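Local coordinates for protein putative acetyltransferase (Staphylococcus aureus subsp. aureus Mu50, PDB 3H4Q) that is a putative GNAT-family acetyltransferase that probably transfers an acetyl group from acetyl-CoA to a substrate not yet identified, at residues Phe82-Asp88 / Phe106-Thr112. Sequence-based numbering, arbitrary orientation. Where two conformers were deposited one is given.
Sequences FIVVDQD and FVIHRLT
Ile83 packs on Ile108 and Leu111 where residues 82-86 and 106-112 run antiparallel (174° between their directions), on central neighbouring strands of the GNAT sheet. Its CD1 lies 3.8 Å from Leu111 CD1, and its CG1 meets Ile108 CG2; helix 120-134 covers this tightly packed face through Val128 and Phe125. Val85 shares the face, its CG2 reaching the Phe106 ring at 4.1 Å from CD2. A beta bulge interrupts the ladder: Val84 pairs with Arg110, but Val85 already pairs with Ile108, leaving His109 as the extra residue. In GNAT enzymes a bulge in this strand commonly exposes backbone groups to acetyl-CoA, and a similar role is plausible here. Val84 O still accepts from His109 N, so the bulged residue stays tied to the partner strand.

The end of the pair at Gln87 and Asp88 is more open to solvent. Gln87 lays its CG over the centre of the Phe106 ring, 3.8 Å from the centroid, in a CH-pi contact; its amide continues across the same face, tilted 23° from it, while NE2 bonds to Gly104 O. Phe106 also lines the pocket occupied by a polyethylene glycol molecule. Asp86 lies on the sheet face of Phe82 and Val84, opposite Ile83 and Val85; His109, whose CB points toward the partner strand, has CG anti to its carbonyl carbon (chi1 -62°), which sends the imidazole along the strand to the carboxylate. Asp88 N closes an Asx turn on Asp86 OD1 at 2.8 Å; from the opposite side of the carboxylate plane, His109 NE2 donates to the same oxygen at 2.7 Å, with OD1 almost exactly in the imidazole plane.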
ATOM      1  N   PHE A  82      -5.008  -2.983   5.396  1.00 42.85           N
ATOM      2  CA  PHE A  82      -5.334  -2.859   3.976  1.00 45.51           C
ATOM      3  C   PHE A  82      -4.156  -2.305   3.184  1.00 46.34           C
ATOM      4  O   PHE A  82      -3.203  -1.795   3.759  1.00 47.94           O
ATOM      5  CB  PHE A  82      -6.571  -1.982   3.746  1.00 46.76           C
ATOM      6  CG  PHE A  82      -6.384  -0.541   4.121  1.00 46.98           C
ATOM      7  CD1 PHE A  82      -6.630  -0.106   5.414  1.00 49.04           C
ATOM      8  CD2 PHE A  82      -6.006   0.391   3.166  1.00 54.92           C
ATOM      9  CE1 PHE A  82      -6.480   1.226   5.759  1.00 46.79           C
ATOM     10  CE2 PHE A  82      -5.845   1.728   3.502  1.00 51.50           C
ATOM     11  CZ  PHE A  82      -6.087   2.145   4.807  1.00 52.72           C
ATOM     12  N   ILE A  83      -4.258  -2.397   1.866  1.00 46.88           N
ATOM     13  CA  ILE A  83      -3.232  -1.928   0.955  1.00 47.14           C
ATOM     14  C   ILE A  83      -3.925  -1.490  -0.329  1.00 49.11           C
ATOM     15  O   ILE A  83      -4.911  -2.099  -0.746  1.00 49.23           O
ATOM     16  CB  ILE A  83      -2.187  -3.043   0.652  1.00 48.96           C
ATOM     17  CG1 ILE A  83      -0.985  -2.498  -0.129  1.00 52.61           C
ATOM     18  CG2 ILE A  83      -2.815  -4.204  -0.116  1.00 46.04           C
ATOM     19  CD1 ILE A  83       0.242  -3.458  -0.136  1.00 44.63           C
ATOM     20  N   VAL A  84      -3.431  -0.411  -0.933  1.00 50.32           N
ATOM     21  CA  VAL A  84      -3.963   0.118  -2.188  1.00 47.82           C
ATOM     22  C   VAL A  84      -2.838   0.048  -3.210  1.00 49.68           C
ATOM     23  O   VAL A  84      -1.760   0.578  -2.963  1.00 52.85           O
ATOM     24  CB  VAL A  84      -4.378   1.548  -1.989  1.00 47.60           C
ATOM     25  CG1 VAL A  84      -4.790   2.178  -3.299  1.00 48.04           C
ATOM     26  CG2 VAL A  84      -5.511   1.602  -0.956  1.00 43.99           C
ATOM     27  N   VAL A  85      -3.069  -0.626  -4.333  1.00 49.04           N
ATOM     28  CA  VAL A  85      -2.061  -0.778  -5.382  1.00 48.60           C
ATOM     29  C   VAL A  85      -2.707  -0.660  -6.759  1.00 51.38           C
ATOM     30  O   VAL A  85      -3.826  -1.142  -6.980  1.00 53.59           O
ATOM     31  CB  VAL A  85      -1.346  -2.130  -5.302  1.00 49.08           C
ATOM     32  CG1 VAL A  85      -2.350  -3.279  -5.365  1.00 50.52           C
ATOM     33  CG2 VAL A  85      -0.336  -2.254  -6.419  1.00 46.46           C
ATOM     34  N   ASP A  86      -2.010   0.018  -7.668  1.00 51.87           N
ATOM     35  CA  ASP A  86      -2.467   0.229  -9.036  1.00 52.55           C
ATOM     36  C   ASP A  86      -1.273   0.725  -9.867  1.00 52.78           C
ATOM     37  O   ASP A  86      -0.127   0.621  -9.418  1.00 52.97           O
ATOM     38  CB  ASP A  86      -3.656   1.194  -9.069  1.00 52.69           C
ATOM     39  CG  ASP A  86      -3.323   2.553  -8.508  1.00 56.09           C
ATOM     40  OD1 ASP A  86      -2.274   3.111  -8.885  1.00 60.74           O
ATOM     41  OD2 ASP A  86      -4.137   3.079  -7.715  1.00 63.50           O
ATOM     42  N   GLN A  87      -1.536   1.243 -11.064  1.00 52.51           N
ATOM     43  CA  GLN A  87      -0.480   1.729 -11.954  1.00 51.77           C
ATOM     44  C   GLN A  87      -0.531   3.245 -12.195  1.00 51.58           C
ATOM     45  O   GLN A  87       0.151   3.761 -13.099  1.00 49.67           O
ATOM     46  CB  GLN A  87      -0.537   0.961 -13.276  1.00 50.88           C
ATOM     47  CG  GLN A  87      -0.189  -0.514 -13.138  1.00 50.69           C
ATOM     48  CD  GLN A  87      -0.330  -1.253 -14.450  1.00 51.01           C
ATOM     49  OE1 GLN A  87      -1.409  -1.290 -15.020  1.00 57.39           O
ATOM     50  NE2 GLN A  87       0.757  -1.859 -14.928  1.00 47.58           N
ATOM     51  N   ASP A  88      -1.314   3.948 -11.378  1.00 51.66           N
ATOM     52  CA  ASP A  88      -1.388   5.401 -11.432  1.00 52.80           C
ATOM     53  C   ASP A  88      -0.177   5.933 -10.658  1.00 52.93           C
ATOM     54  O   ASP A  88      -0.010   5.621  -9.487  1.00 52.09           O
ATOM     55  CB  ASP A  88      -2.674   5.902 -10.780  1.00 54.11           C
ATOM     56  CG  ASP A  88      -3.934   5.380 -11.466  1.00 61.42           C
ATOM     57  OD1 ASP A  88      -3.892   5.138 -12.693  1.00 65.87           O
ATOM     58  OD2 ASP A  88      -4.976   5.229 -10.778  1.00 70.35           O
ATOM     59  N   PHE A 106       3.840  -0.828 -11.302  1.00 51.02           N
ATOM     60  CA  PHE A 106       2.810  -0.813 -10.261  1.00 51.21           C
ATOM     61  C   PHE A 106       3.255   0.115  -9.122  1.00 52.19           C
ATOM     62  O   PHE A 106       4.452   0.351  -8.930  1.00 50.92           O
ATOM     63  CB  PHE A 106       2.525  -2.222  -9.736  1.00 50.75           C
ATOM     64  CG  PHE A 106       1.654  -3.022 -10.642  1.00 49.57           C
ATOM     65  CD1 PHE A 106       2.184  -3.669 -11.739  1.00 53.83           C
ATOM     66  CD2 PHE A 106       0.300  -3.103 -10.425  1.00 45.23           C
ATOM     67  CE1 PHE A 106       1.372  -4.402 -12.591  1.00 51.15           C
ATOM     68  CE2 PHE A 106      -0.506  -3.834 -11.282  1.00 46.86           C
ATOM     69  CZ  PHE A 106       0.032  -4.484 -12.350  1.00 48.57           C
ATOM     70  N   VAL A 107       2.279   0.639  -8.381  1.00 52.33           N
ATOM     71  CA  VAL A 107       2.533   1.599  -7.321  1.00 51.37           C
ATOM     72  C   VAL A 107       1.717   1.263  -6.080  1.00 52.64           C
ATOM     73  O   VAL A 107       0.493   1.094  -6.170  1.00 50.33           O
ATOM     74  CB  VAL A 107       2.100   3.020  -7.760  1.00 52.28           C
ATOM     75  CG1 VAL A 107       2.313   4.004  -6.634  1.00 51.14           C
ATOM     76  CG2 VAL A 107       2.828   3.464  -9.031  1.00 49.00           C
ATOM     77  N   ILE A 108       2.387   1.167  -4.934  1.00 51.20           N
ATOM     78  CA  ILE A 108       1.709   0.951  -3.658  1.00 49.90           C
ATOM     79  C   ILE A 108       1.512   2.333  -3.070  1.00 50.20           C
ATOM     80  O   ILE A 108       2.473   3.013  -2.721  1.00 48.45           O
ATOM     81  CB  ILE A 108       2.533   0.084  -2.714  1.00 50.43           C
ATOM     82  CG1 ILE A 108       2.724  -1.290  -3.367  1.00 49.14           C
ATOM     83  CG2 ILE A 108       1.840  -0.016  -1.327  1.00 42.23           C
ATOM     84  CD1 ILE A 108       3.535  -2.257  -2.578  1.00 51.68           C
ATOM     85  N   HIS A 109       0.258   2.750  -2.978  1.00 51.09           N
ATOM     86  CA  HIS A 109      -0.064   4.086  -2.518  1.00 49.10           C
ATOM     87  C   HIS A 109      -0.288   4.188  -1.058  1.00 47.46           C
ATOM     88  O   HIS A 109      -0.045   5.232  -0.492  1.00 47.11           O
ATOM     89  CB  HIS A 109      -1.330   4.583  -3.203  1.00 50.76           C
ATOM     90  CG  HIS A 109      -1.194   4.698  -4.680  1.00 49.26           C
ATOM     91  ND1 HIS A 109      -0.437   5.684  -5.267  1.00 52.17           N
ATOM     92  CD2 HIS A 109      -1.703   3.956  -5.690  1.00 51.94           C
ATOM     93  CE1 HIS A 109      -0.491   5.552  -6.577  1.00 52.99           C
ATOM     94  NE2 HIS A 109      -1.251   4.511  -6.862  1.00 55.15           N
ATOM     95  N   ARG A 110      -0.775   3.123  -0.436  1.00 49.53           N
ATOM     96  CA  ARG A 110      -1.020   3.150   0.998  0.50 49.56           C
ATOM     97  C   ARG A 110      -1.026   1.733   1.545  1.00 49.20           C
ATOM     98  O   ARG A 110      -1.449   0.810   0.877  1.00 52.08           O
ATOM     99  CB  ARG A 110      -2.341   3.861   1.304  0.50 48.89           C
ATOM    100  CG  ARG A 110      -2.542   4.237   2.769  0.50 52.57           C
ATOM    101  CD  ARG A 110      -1.611   5.358   3.237  0.50 55.61           C
ATOM    102  NE  ARG A 110      -1.935   5.747   4.609  0.50 57.42           N
ATOM    103  CZ  ARG A 110      -1.436   5.202   5.717  0.50 51.88           C
ATOM    104  NH1 ARG A 110      -0.539   4.228   5.669  0.50 48.96           N
ATOM    105  NH2 ARG A 110      -1.849   5.653   6.890  0.50 56.16           N
ATOM    106  N   LEU A 111      -0.500   1.574   2.756  1.00 49.49           N
ATOM    107  CA  LEU A 111      -0.416   0.282   3.449  1.00 49.04           C
ATOM    108  C   LEU A 111      -0.581   0.543   4.947  1.00 50.14           C
ATOM    109  O   LEU A 111       0.058   1.436   5.491  1.00 50.58           O
ATOM    110  CB  LEU A 111       0.948  -0.371   3.218  1.00 49.19           C
ATOM    111  CG  LEU A 111       1.247  -1.703   3.929  1.00 50.63           C
ATOM    112  CD1 LEU A 111       0.209  -2.784   3.589  1.00 45.10           C
ATOM    113  CD2 LEU A 111       2.646  -2.195   3.550  1.00 45.99           C
ATOM    114  N   THR A 112      -1.443  -0.212   5.611  1.00 51.77           N
ATOM    115  CA  THR A 112      -1.628  -0.063   7.050  1.00 53.11           C
ATOM    116  C   THR A 112      -2.011  -1.399   7.628  1.00 52.35           C
ATOM    117  O   THR A 112      -2.768  -2.141   6.999  1.00 51.18           O
ATOM    118  CB  THR A 112      -2.778   0.874   7.417  1.00 54.44           C
ATOM    119  OG1 THR A 112      -2.679   2.092   6.672  1.00 69.24           O
ATOM    120  CG2 THR A 112      -2.731   1.188   8.883  1.00 54.30           C
TER